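Local coordinates for PilY2 protein (Pseudomonas aeruginosa, PDB 3TDQ), which probably takes part in type 4 pilus (fimbrial) biogenesis, its exact molecular role being unestablished, at residues Gln5-Ala10 with Ser64-Ile69; Asn21-Asp26 with Tyr30-Ser35; Phe45-Gly50 with Ile69-Gln74. All coordinates share one frame; numbering follows the deposited sequence. Where two conformers were deposited one is given.

Contact 1. Residues Gln5-Ala10 with Ser64-Ile69; sequences QTFEGA and STITDI. With NA (sodium ion), chain D.
This is a single-residue aromatic contact across the sheet, between strands 6-17 and 65-71: the F7 ring leans against S64, T65 and I66 at the start of segment 64-69. The two strands are not neighbours, since strand 52-58 runs between them, and the ring makes the whole connection. CE1 of F7 lies 3.6 Å from CB of S64 and also 3.6 Å from O of T65, both approached obliquely to the ring. CG1 of I66 meets the ring at its edge, 4.0 Å from CZ of F7, the two side chains crossing at about a right angle. F7 holds its CG between its own N and carbonyl carbon (chi1 72°), which lays the ring against S64 and I66. Such packing suits the closed OB-type barrel expected of this family, and Y55 of the intervening strand also touches F7 and I66. T6, just before F7, turns elsewhere and chelates a sodium ion through its O at 2.4 Å and its OG1 at 2.8 Å; O of D3 and three waters complete the six ligands. E8 instead reaches the second subunit, its carboxylate accepting hydrogen bonds from the hydroxyl of Y70 and the backbone N of K73 and Q74, all of that subunit.

Contact 2. Residues Asn21-Asp26 with Tyr30-Ser35; sequences NLVDID and YRLPNS
ND2 of N21 is gripped by two acceptors, O of L32 at 2.9 Å and OD1 of N34 at 3.0 Å. Both lie close to the amide plane of N21, so each takes one of its two N-H bonds, nearly straight to L32 (168°) and less so to N34; the N34 amide is turned 54° away, and ND2 sits above its carbonyl plane. The backbone O of N21 accepts from N of L32 at 2.8 Å. Beyond it, strands 22-25 and 28-31 form a beta hairpin, in which V23 and Y30 are a hydrogen-bonded antiparallel pair joined N to O both ways. L22 and R31 are the adjacent non-hydrogen-bonded pair: in the conformer given, of two modelled for R31, CD2 of L22 lies over one face of the guanidinium, toward its rim, 3.7 Å from NH1 of R31, so this packing is less certain. V23 CG1 touches CB of Y30, while CB of I25 rests 4.0 Å from CE1 of the same ring; a water ties Y30 OH to O of I25. With both side-chain amide hydrogens and its backbone O engaged, N21 continues the pairing just before strand 22-25 begins and probably steadies residues 32-34.

Contact 3. Residues Phe45-Gly50 with Ile69-Gln74; sequences FQVKPG and IYIHKQ
Apolar contact joins these segments, with V47 and I71 at its centre. CG1 of V47 reaches CD1 of I71 at 4.0 Å, the two side chains meeting at a slant, and on another flank the same methyl comes 4.1 Å from CD1 of I69. V47 sets CG1 opposite its carbonyl carbon and beside N (chi1 -65°), which brings that branch between the two isoleucines. The tip of I71 also lies against the backbone of Q46, with CD1 of I71 3.7 Å from O of Q46, and CB of Q46 packs on that methyl before the amide end leads away. Polar interactions stay within segment 69-74 or go outward: NZ of K73 curls back to O of I71 at 2.8 Å, almost in line with that carbonyl, and also pairs with D68 of the second subunit, while NE2 of H72 hydrogen-bonds to OG of S54. Since V47 also touches V16 and L32, segment 45-50 probably covers one end of what would be an OB-type barrel, in the connection between strands 28-31 and 52-58, the place where many OB-folds carry a capping helix.

All three contacts belong to one five-strand sheet that appears to close into a small OB-type barrel. Along the chain, contact 2 falls wholly between the two halves of contact 1, and contact 3 opens after contact 2 has ended, its second half following on from that of contact 1 through the shared I69. Contacts 1 and 2 have centres about 10 Å apart and meet where S64 and I66 probably hydrogen-bond to R31, joining the outer strands 65-71 and 28-31. Contacts 2 and 3, about 12 Å apart, touch through L32, V23 and V47. Contacts 1 and 3, about 15 Å apart, both lie at the subunit interface, D68 and Y70 of strand 65-71 among the residues there.

Contact 1. Residues Gln5-Ala10 with Ser64-Ile69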
loop_
_atom_site.group_PDB
_atom_site.type_symbol
_atom_site.label_atom_id
_atom_site.label_comp_id
_atom_site.label_asym_id
_atom_site.label_seq_id
_atom_site.Cartn_x
_atom_site.Cartn_y
_atom_site.Cartn_z
ATOM N N GLN A 5 -9.607 15.997 -8.608
ATOM C CA GLN A 5 -10.662 15.040 -8.265
ATOM C C GLN A 5 -10.127 13.843 -7.497
ATOM O O GLN A 5 -10.901 13.026 -7.016
ATOM C CB GLN A 5 -11.416 14.593 -9.535
ATOM C CG GLN A 5 -12.099 15.781 -10.227
ATOM C CD GLN A 5 -13.071 16.545 -9.321
ATOM O OE1 GLN A 5 -13.701 15.988 -8.401
ATOM N NE2 GLN A 5 -13.200 17.848 -9.548
ATOM N N THR A 6 -8.811 13.716 -7.397
ATOM C CA THR A 6 -8.219 12.625 -6.618
ATOM C C THR A 6 -7.419 13.240 -5.480
ATOM O O THR A 6 -7.034 14.419 -5.509
ATOM C CB THR A 6 -7.348 11.679 -7.471
ATOM O OG1 THR A 6 -6.249 12.431 -7.975
ATOM C CG2 THR A 6 -8.126 11.013 -8.620
ATOM N N PHE A 7 -7.170 12.446 -4.462
ATOM C CA PHE A 7 -6.363 12.914 -3.333
ATOM C C PHE A 7 -5.517 11.760 -2.795
ATOM O O PHE A 7 -5.844 10.592 -3.009
ATOM C CB PHE A 7 -7.261 13.516 -2.224
ATOM C CG PHE A 7 -8.039 12.466 -1.479
ATOM C CD1 PHE A 7 -9.259 11.992 -1.974
ATOM C CD2 PHE A 7 -7.535 11.923 -0.298
ATOM C CE1 PHE A 7 -9.961 11.004 -1.291
ATOM C CE2 PHE A 7 -8.221 10.932 0.375
ATOM C CZ PHE A 7 -9.441 10.485 -0.116
ATOM N N GLU A 8 -4.470 12.095 -2.048
ATOM C CA GLU A 8 -3.617 11.131 -1.387
ATOM C C GLU A 8 -3.112 11.745 -0.092
ATOM O O GLU A 8 -2.825 12.939 -0.037
ATOM C CB GLU A 8 -2.444 10.704 -2.288
ATOM C CG GLU A 8 -1.496 9.721 -1.616
ATOM C CD GLU A 8 -0.460 9.107 -2.533
ATOM O OE1 GLU A 8 0.200 9.852 -3.292
ATOM O OE2 GLU A 8 -0.334 7.864 -2.515
ATOM N N GLY A 9 -2.984 10.922 0.932
ATOM C CA GLY A 9 -2.444 11.366 2.211
ATOM C C GLY A 9 -1.873 10.232 3.024
ATOM O O GLY A 9 -1.805 9.089 2.560
ATOM N N ALA A 10 -1.457 10.553 4.252
ATOM C CA ALA A 10 -0.935 9.593 5.220
ATOM C C ALA A 10 -1.213 10.092 6.619
ATOM O O ALA A 10 -1.259 11.295 6.842
ATOM C CB ALA A 10 0.558 9.365 5.018
ATOM N N SER A 64 -14.926 12.540 1.327
ATOM C CA SER A 64 -14.136 11.999 0.211
ATOM C C SER A 64 -13.924 10.510 0.429
ATOM O O SER A 64 -13.931 10.043 1.574
ATOM C CB SER A 64 -12.827 12.750 0.042
ATOM O OG SER A 64 -13.146 13.991 -0.582
ATOM N N THR A 65 -13.845 9.751 -0.675
ATOM C CA THR A 65 -13.843 8.298 -0.658
ATOM C C THR A 65 -12.451 7.713 -0.818
ATOM O O THR A 65 -11.796 7.959 -1.827
ATOM C CB THR A 65 -14.784 7.789 -1.775
ATOM O OG1 THR A 65 -16.073 8.344 -1.560
ATOM C CG2 THR A 65 -14.918 6.267 -1.800
ATOM N N ILE A 66 -12.030 6.900 0.161
ATOM C CA ILE A 66 -10.747 6.201 0.099
ATOM C C ILE A 66 -10.969 4.937 -0.733
ATOM O O ILE A 66 -11.803 4.094 -0.368
ATOM C CB ILE A 66 -10.161 5.910 1.515
ATOM C CG1 ILE A 66 -9.692 7.221 2.200
ATOM C CG2 ILE A 66 -9.003 4.884 1.411
ATOM C CD1 ILE A 66 -9.291 7.083 3.691
ATOM N N THR A 67 -10.237 4.819 -1.855
ATOM C CA THR A 67 -10.360 3.656 -2.746
ATOM C C THR A 67 -9.139 2.745 -2.620
ATOM O O THR A 67 -9.141 1.649 -3.174
ATOM C CB THR A 67 -10.573 4.099 -4.212
ATOM O OG1 THR A 67 -9.457 4.892 -4.603
ATOM C CG2 THR A 67 -11.870 4.882 -4.403
ATOM N N ASP A 68 -8.114 3.182 -1.868
ATOM C CA ASP A 68 -6.867 2.419 -1.679
ATOM C C ASP A 68 -6.238 2.801 -0.349
ATOM O O ASP A 68 -5.996 3.988 -0.110
ATOM C CB ASP A 68 -5.878 2.708 -2.849
ATOM C CG ASP A 68 -4.678 1.762 -2.953
ATOM O OD1 ASP A 68 -4.600 0.807 -2.157
ATOM O OD2 ASP A 68 -3.832 1.970 -3.848
ATOM N N ILE A 69 -6.020 1.826 0.543
ATOM C CA ILE A 69 -5.412 2.159 1.841
ATOM C C ILE A 69 -4.442 1.046 2.262
ATOM O O ILE A 69 -4.763 -0.136 2.160
ATOM C CB ILE A 69 -6.480 2.493 2.925
ATOM C CG1 ILE A 69 -5.835 2.998 4.249
ATOM C CG2 ILE A 69 -7.495 1.349 3.127
ATOM C CD1 ILE A 69 -6.835 3.814 5.197
HETATM NA NA NA D . -5.110 14.738 -6.857
HETATM O O HOH W 1 -3.257 14.048 -8.572
HETATM O O HOH W 2 -4.551 16.926 -6.162
HETATM O O HOH W 3 -3.579 12.796 -5.659
#

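Contact 2. Residues Asn21-Asp26 with Tyr30-Ser35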
loop_
_atom_site.group_PDB
_atom_site.type_symbol
_atom_site.label_atom_id
_atom_site.label_comp_id
_atom_site.label_asym_id
_atom_site.label_seq_id
_atom_site.Cartn_x
_atom_site.Cartn_y
_atom_site.Cartn_z
ATOM N N ASN A 21 -19.560 3.284 7.318
ATOM C CA ASN A 21 -18.471 3.253 6.330
ATOM C C ASN A 21 -17.589 4.501 6.489
ATOM O O ASN A 21 -17.259 5.164 5.515
ATOM C CB ASN A 21 -19.019 3.132 4.880
ATOM C CG ASN A 21 -19.481 1.747 4.572
ATOM O OD1 ASN A 21 -20.649 1.435 4.732
ATOM N ND2 ASN A 21 -18.546 0.858 4.227
ATOM N N LEU A 22 -17.234 4.834 7.721
ATOM C CA LEU A 22 -16.411 6.013 7.974
ATOM C C LEU A 22 -15.150 5.652 8.720
ATOM O O LEU A 22 -15.160 4.791 9.605
ATOM C CB LEU A 22 -17.178 7.097 8.788
ATOM C CG LEU A 22 -18.325 7.846 8.126
ATOM C CD1 LEU A 22 -19.082 8.663 9.157
ATOM C CD2 LEU A 22 -17.850 8.748 6.968
ATOM N N VAL A 23 -14.082 6.354 8.385
ATOM C CA VAL A 23 -12.799 6.213 9.031
ATOM C C VAL A 23 -12.315 7.630 9.404
ATOM O O VAL A 23 -12.438 8.586 8.628
ATOM C CB VAL A 23 -11.775 5.384 8.212
ATOM C CG1 VAL A 23 -11.294 6.125 6.963
ATOM C CG2 VAL A 23 -10.581 4.975 9.075
ATOM N N ASP A 24 -11.835 7.743 10.625
ATOM C CA ASP A 24 -11.294 8.981 11.174
ATOM C C ASP A 24 -9.764 8.850 11.173
ATOM O O ASP A 24 -9.200 8.006 11.883
ATOM C CB ASP A 24 -11.885 9.202 12.580
ATOM C CG ASP A 24 -11.243 10.214 13.498
ATOM O OD1 ASP A 24 -10.195 10.797 13.117
ATOM O OD2 ASP A 24 -11.756 10.390 14.616
ATOM N N ILE A 25 -9.112 9.684 10.365
ATOM C CA ILE A 25 -7.652 9.748 10.217
ATOM C C ILE A 25 -7.218 11.165 10.575
ATOM O O ILE A 25 -7.638 12.116 9.902
ATOM C CB ILE A 25 -7.189 9.340 8.773
ATOM C CG1 ILE A 25 -7.661 7.905 8.416
ATOM C CG2 ILE A 25 -5.655 9.464 8.621
ATOM C CD1 ILE A 25 -7.552 7.572 6.927
ATOM N N ASP A 26 -6.401 11.312 11.651
ATOM C CA ASP A 26 -5.906 12.626 12.126
ATOM C C ASP A 26 -7.075 13.629 12.315
ATOM O O ASP A 26 -6.928 14.815 12.013
ATOM C CB ASP A 26 -4.838 13.220 11.174
ATOM C CG ASP A 26 -3.565 12.385 10.967
ATOM O OD1 ASP A 26 -3.285 11.503 11.806
ATOM O OD2 ASP A 26 -2.840 12.644 9.978
ATOM N N TYR A 30 -13.368 10.306 6.360
ATOM C CA TYR A 30 -13.392 9.811 5.012
ATOM C C TYR A 30 -14.370 8.683 4.894
ATOM O O TYR A 30 -14.552 7.932 5.857
ATOM C CB TYR A 30 -11.991 9.254 4.619
ATOM C CG TYR A 30 -10.879 10.269 4.703
ATOM C CD1 TYR A 30 -10.201 10.491 5.904
ATOM C CD2 TYR A 30 -10.525 11.039 3.593
ATOM C CE1 TYR A 30 -9.204 11.458 6.004
ATOM C CE2 TYR A 30 -9.513 12.000 3.681
ATOM C CZ TYR A 30 -8.852 12.198 4.890
ATOM O OH TYR A 30 -7.863 13.137 5.028
ATOM N N ARG A 31 -14.953 8.520 3.703
ATOM C CA ARG A 31 -15.817 7.383 3.435
ATOM C C ARG A 31 -14.907 6.218 3.094
ATOM O O ARG A 31 -13.984 6.383 2.296
ATOM C CB ARG A 31 -16.805 7.679 2.282
ATOM C CG ARG A 31 -17.793 6.536 1.980
ATOM C CD ARG A 31 -18.964 6.488 2.964
ATOM N NE ARG A 31 -19.696 7.754 2.988
ATOM C CZ ARG A 31 -20.493 8.144 3.971
ATOM N NH1 ARG A 31 -20.696 7.360 5.022
ATOM N NH2 ARG A 31 -21.096 9.323 3.912
ATOM N N LEU A 32 -15.126 5.061 3.718
ATOM C CA LEU A 32 -14.345 3.866 3.432
ATOM C C LEU A 32 -15.372 2.771 3.061
ATOM O O LEU A 32 -15.892 2.083 3.933
ATOM C CB LEU A 32 -13.425 3.491 4.601
ATOM C CG LEU A 32 -12.494 2.282 4.429
ATOM C CD1 LEU A 32 -11.706 2.332 3.117
ATOM C CD2 LEU A 32 -11.515 2.223 5.578
ATOM N N PRO A 33 -15.767 2.705 1.772
ATOM C CA PRO A 33 -16.829 1.764 1.368
ATOM C C PRO A 33 -16.346 0.330 1.390
ATOM O O PRO A 33 -15.141 0.087 1.375
ATOM C CB PRO A 33 -17.201 2.225 -0.062
ATOM C CG PRO A 33 -15.998 2.880 -0.577
ATOM C CD PRO A 33 -15.259 3.470 0.619
ATOM N N ASN A 34 -17.290 -0.622 1.426
ATOM C CA ASN A 34 -16.968 -2.068 1.425
ATOM C C ASN A 34 -16.227 -2.485 0.147
ATOM O O ASN A 34 -15.537 -3.484 0.160
ATOM C CB ASN A 34 -18.273 -2.892 1.551
ATOM C CG ASN A 34 -19.033 -2.707 2.855
ATOM O OD1 ASN A 34 -18.523 -2.126 3.848
ATOM N ND2 ASN A 34 -20.293 -3.158 2.855
ATOM N N SER A 35 -16.368 -1.701 -0.949
ATOM C CA SER A 35 -15.723 -1.957 -2.242
ATOM C C SER A 35 -14.203 -1.682 -2.199
ATOM O O SER A 35 -13.515 -2.112 -3.113
ATOM C CB SER A 35 -16.405 -1.145 -3.347
ATOM O OG SER A 35 -16.337 0.246 -3.076
HETATM O O HOH W 4 -6.141 13.421 7.317
#

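Contact 3. Residues Phe45-Gly50 with Ile69-Gln74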
loop_
_atom_site.group_PDB
_atom_site.type_symbol
_atom_site.label_atom_id
_atom_site.label_comp_id
_atom_site.label_asym_id
_atom_site.label_seq_id
_atom_site.Cartn_x
_atom_site.Cartn_y
_atom_site.Cartn_z
ATOM N N PHE A 45 -12.599 -3.260 7.741
ATOM C CA PHE A 45 -12.503 -4.177 8.870
ATOM C C PHE A 45 -11.062 -4.515 9.236
ATOM O O PHE A 45 -10.847 -5.195 10.234
ATOM C CB PHE A 45 -13.312 -5.457 8.591
ATOM C CG PHE A 45 -14.790 -5.153 8.495
ATOM C CD1 PHE A 45 -15.577 -5.061 9.643
ATOM C CD2 PHE A 45 -15.396 -4.943 7.257
ATOM C CE1 PHE A 45 -16.945 -4.757 9.553
ATOM C CE2 PHE A 45 -16.757 -4.623 7.168
ATOM C CZ PHE A 45 -17.528 -4.551 8.315
ATOM N N GLN A 46 -10.077 -3.988 8.489
ATOM C CA GLN A 46 -8.651 -4.204 8.750
ATOM C C GLN A 46 -8.038 -3.039 9.525
ATOM O O GLN A 46 -7.199 -3.271 10.403
ATOM C CB GLN A 46 -7.881 -4.409 7.432
ATOM C CG GLN A 46 -8.302 -5.668 6.679
ATOM C CD GLN A 46 -8.195 -6.933 7.497
ATOM O OE1 GLN A 46 -7.097 -7.408 7.824
ATOM N NE2 GLN A 46 -9.325 -7.555 7.770
ATOM N N VAL A 47 -8.426 -1.789 9.192
ATOM C CA VAL A 47 -7.920 -0.614 9.905
ATOM C C VAL A 47 -8.497 -0.596 11.324
ATOM O O VAL A 47 -9.605 -1.071 11.555
ATOM C CB VAL A 47 -8.141 0.736 9.170
ATOM C CG1 VAL A 47 -7.348 0.777 7.866
ATOM C CG2 VAL A 47 -9.624 1.039 8.932
ATOM N N LYS A 48 -7.700 -0.122 12.281
ATOM C CA LYS A 48 -8.094 -0.045 13.690
ATOM C C LYS A 48 -7.592 1.265 14.270
ATOM O O LYS A 48 -6.621 1.793 13.735
ATOM C CB LYS A 48 -7.451 -1.234 14.495
ATOM C CG LYS A 48 -7.770 -2.657 14.032
ATOM C CD LYS A 48 -9.200 -3.073 14.342
ATOM C CE LYS A 48 -9.558 -4.388 13.700
ATOM N NZ LYS A 48 -11.019 -4.648 13.793
ATOM N N PRO A 49 -8.110 1.740 15.428
ATOM C CA PRO A 49 -7.464 2.896 16.093
ATOM C C PRO A 49 -5.987 2.575 16.349
ATOM O O PRO A 49 -5.675 1.476 16.803
ATOM C CB PRO A 49 -8.243 3.022 17.410
ATOM C CG PRO A 49 -9.580 2.372 17.124
ATOM C CD PRO A 49 -9.253 1.227 16.218
ATOM N N GLY A 50 -5.101 3.476 15.958
ATOM C CA GLY A 50 -3.663 3.269 16.080
ATOM C C GLY A 50 -2.997 2.830 14.786
ATOM O O GLY A 50 -1.767 2.865 14.709
ATOM N N ILE A 69 -6.020 1.826 0.543
ATOM C CA ILE A 69 -5.412 2.159 1.841
ATOM C C ILE A 69 -4.442 1.046 2.262
ATOM O O ILE A 69 -4.763 -0.136 2.160
ATOM C CB ILE A 69 -6.480 2.493 2.925
ATOM C CG1 ILE A 69 -5.835 2.998 4.249
ATOM C CG2 ILE A 69 -7.495 1.349 3.127
ATOM C CD1 ILE A 69 -6.835 3.814 5.197
ATOM N N TYR A 70 -3.259 1.455 2.755
ATOM C CA TYR A 70 -2.201 0.550 3.168
ATOM C C TYR A 70 -1.846 0.785 4.637
ATOM O O TYR A 70 -1.612 1.918 5.040
ATOM C CB TYR A 70 -0.967 0.748 2.262
ATOM C CG TYR A 70 0.266 -0.030 2.680
ATOM C CD1 TYR A 70 0.488 -1.329 2.217
ATOM C CD2 TYR A 70 1.255 0.559 3.468
ATOM C CE1 TYR A 70 1.641 -2.038 2.572
ATOM C CE2 TYR A 70 2.412 -0.137 3.822
ATOM C CZ TYR A 70 2.599 -1.438 3.378
ATOM O OH TYR A 70 3.730 -2.126 3.765
ATOM N N ILE A 71 -1.777 -0.297 5.418
ATOM C CA ILE A 71 -1.397 -0.215 6.833
ATOM C C ILE A 71 0.106 -0.442 6.928
ATOM O O ILE A 71 0.602 -1.471 6.474
ATOM C CB ILE A 71 -2.213 -1.219 7.697
ATOM C CG1 ILE A 71 -3.753 -0.935 7.604
ATOM C CG2 ILE A 71 -1.725 -1.206 9.165
ATOM C CD1 ILE A 71 -4.682 -2.170 7.965
ATOM N N HIS A 72 0.827 0.531 7.492
ATOM C CA HIS A 72 2.269 0.453 7.729
ATOM C C HIS A 72 2.529 -0.531 8.860
ATOM O O HIS A 72 1.904 -0.436 9.926
ATOM C CB HIS A 72 2.837 1.839 8.046
ATOM C CG HIS A 72 2.797 2.753 6.870
ATOM N ND1 HIS A 72 3.869 2.860 6.006
ATOM C CD2 HIS A 72 1.774 3.488 6.384
ATOM C CE1 HIS A 72 3.481 3.698 5.050
ATOM N NE2 HIS A 72 2.235 4.115 5.249
ATOM N N LYS A 73 3.450 -1.479 8.625
ATOM C CA LYS A 73 3.774 -2.512 9.615
ATOM C C LYS A 73 4.985 -2.101 10.434
ATOM O O LYS A 73 6.075 -2.639 10.256
ATOM C CB LYS A 73 3.994 -3.881 8.942
ATOM C CG LYS A 73 2.669 -4.553 8.613
ATOM C CD LYS A 73 2.418 -4.381 7.186
ATOM C CE LYS A 73 1.011 -4.586 6.711
ATOM N NZ LYS A 73 0.935 -4.001 5.322
ATOM N N GLN A 74 4.788 -1.121 11.301
ATOM C CA GLN A 74 5.834 -0.527 12.155
ATOM C C GLN A 74 6.456 -1.540 13.120
ATOM O O GLN A 74 7.614 -1.371 13.500
ATOM C CB GLN A 74 5.280 0.663 12.948
ATOM C CG GLN A 74 4.984 1.886 12.058
ATOM C CD GLN A 74 4.609 3.089 12.864
ATOM O OE1 GLN A 74 4.183 2.988 14.027
ATOM N NE2 GLN A 74 4.749 4.257 12.260
#